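Local coordinates for protein fructose 1-phosphate kinase (Staphylococcus aureus, PDB 2JG5) that probably phosphorylates fructose 1-phosphate, or tagatose 6-phosphate, to the corresponding 1,6-bisphosphate with ATP, as a member of the pfkB carbohydrate kinase family, at residues 41-46 against 51-56. Numbering follows the deposited sequence.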
# COMPACT_ATOMS: atom_id res chain seq x y z
N ASN A 41 18.15 3.71 -4.30
CA ASN A 41 18.80 2.68 -5.10
C ASN A 41 20.32 2.89 -5.12
O ASN A 41 21.08 1.93 -5.00
CB ASN A 41 18.21 2.64 -6.52
CG ASN A 41 16.90 1.85 -6.61
OD1 ASN A 41 16.36 1.36 -5.60
ND2 ASN A 41 16.38 1.71 -7.83
N VAL A 42 20.75 4.14 -5.26
CA VAL A 42 22.17 4.45 -5.19
C VAL A 42 22.74 3.95 -3.84
O VAL A 42 23.75 3.26 -3.81
CB VAL A 42 22.49 5.98 -5.41
CG1 VAL A 42 23.99 6.21 -5.48
CG2 VAL A 42 21.87 6.49 -6.69
N SER A 43 22.06 4.28 -2.74
CA SER A 43 22.49 3.81 -1.42
C SER A 43 22.55 2.27 -1.38
O SER A 43 23.47 1.71 -0.77
CB SER A 43 21.58 4.34 -0.31
OG SER A 43 21.83 5.71 -0.08
N ARG A 44 21.58 1.63 -2.03
CA ARG A 44 21.51 0.17 -2.07
C ARG A 44 22.71 -0.43 -2.81
O ARG A 44 23.30 -1.41 -2.34
CB ARG A 44 20.21 -0.32 -2.71
CG ARG A 44 18.96 -0.24 -1.84
CD ARG A 44 18.03 -1.38 -2.22
NE ARG A 44 16.69 -1.31 -1.64
CZ ARG A 44 16.21 -2.17 -0.74
NH1 ARG A 44 16.97 -3.18 -0.30
NH2 ARG A 44 14.97 -2.04 -0.27
N VAL A 45 23.07 0.16 -3.94
CA VAL A 45 24.23 -0.32 -4.69
C VAL A 45 25.55 0.03 -3.99
O VAL A 45 26.46 -0.80 -3.93
CB VAL A 45 24.24 0.14 -6.17
CG1 VAL A 45 25.39 -0.51 -6.93
CG2 VAL A 45 22.92 -0.22 -6.84
N LEU A 46 25.64 1.24 -3.44
CA LEU A 46 26.83 1.61 -2.68
C LEU A 46 27.03 0.58 -1.58
O LEU A 46 28.15 0.12 -1.37
CB LEU A 46 26.75 3.03 -2.10
CG LEU A 46 26.91 4.26 -3.01
CD1 LEU A 46 26.55 5.54 -2.25
CD2 LEU A 46 28.32 4.38 -3.63
N VAL A 51 30.11 0.39 0.73
CA VAL A 51 30.34 1.81 0.90
C VAL A 51 29.16 2.44 1.60
O VAL A 51 28.02 2.34 1.12
CB VAL A 51 30.67 2.53 -0.44
CG1 VAL A 51 30.81 4.03 -0.22
CG2 VAL A 51 31.98 1.99 -1.05
N GLU A 52 29.45 3.09 2.73
CA GLU A 52 28.43 3.75 3.54
C GLU A 52 27.84 4.96 2.84
O GLU A 52 28.47 5.59 1.98
CB GLU A 52 28.97 4.17 4.91
CG GLU A 52 29.56 3.05 5.77
CD GLU A 52 28.57 1.92 6.04
OE1 GLU A 52 27.34 2.16 6.03
OE2 GLU A 52 29.05 0.79 6.28
N SER A 53 26.62 5.27 3.23
CA SER A 53 25.92 6.44 2.76
C SER A 53 24.72 6.58 3.67
O SER A 53 24.29 5.61 4.31
CB SER A 53 25.46 6.26 1.31
OG SER A 53 24.42 5.31 1.21
N THR A 54 24.21 7.79 3.74
CA THR A 54 23.04 8.08 4.54
C THR A 54 21.99 8.64 3.62
O THR A 54 22.24 9.61 2.91
CB THR A 54 23.38 9.13 5.62
OG1 THR A 54 24.48 8.66 6.38
CG2 THR A 54 22.19 9.37 6.55
N ALA A 55 20.82 8.01 3.63
CA ALA A 55 19.71 8.46 2.81
C ALA A 55 19.05 9.71 3.40
O ALA A 55 18.61 9.73 4.55
CB ALA A 55 18.69 7.34 2.61
N LEU A 56 19.01 10.76 2.60
CA LEU A 56 18.30 11.99 2.93
C LEU A 56 17.10 12.11 2.00
O LEU A 56 16.99 11.35 1.04
CB LEU A 56 19.21 13.20 2.77
CG LEU A 56 20.51 13.28 3.57
CD1 LEU A 56 21.13 14.66 3.33
CD2 LEU A 56 20.28 13.01 5.05
O HOH W 1 25.18 2.82 1.15
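Leu46 lays its CD1 methyl against CB of Ser53, 3.8 Å away, while its other methyl, CD2, approaches CG1 of Val51 at a looser 4.2 Å. The two methyls thus meet successive inward-pointing side chains of the loop, CD1 the more closely. The CA-CB bond of Leu46 already points toward residues 51-53, and CG lies beside the backbone N of its own residue.

One helical turn earlier, the hydroxyls of Ser43 and Ser53 meet, OG to OG, at 2.9 Å, and Ser43 OG is also hydrogen-bonded to Thr4 OG1 of strand 2-6. Ser53 OG sits between its own backbone N and carbonyl carbon (chi1 70°), and from there it reaches both Ser43 and a bound water. That water accepts from Ser53 OG at 2.6 Å and donates to two backbone carbonyls, Ser43 O at 2.8 Å and Val51 O at 2.9 Å. Three bonds therefore fix it as a bridge between the helix and the chain leading into the strand.

The backbone closes directly at the end of the contact, where Val51 N donates to Leu46 O over 2.9 Å. The bond is bent, with 146° at the hydrogen, and the donor stands 42° out of the carbonyl plane.

This is the tight return from helix 38-48 into strand 54-56 of the central parallel sheet, the Rossmann-like core expected of the ribokinase clan. The strand runs between strands 2-6 and 77-82; Ile2 touches both Leu46 and Val51, and Ala257 of helix 247-260 packs against Leu46.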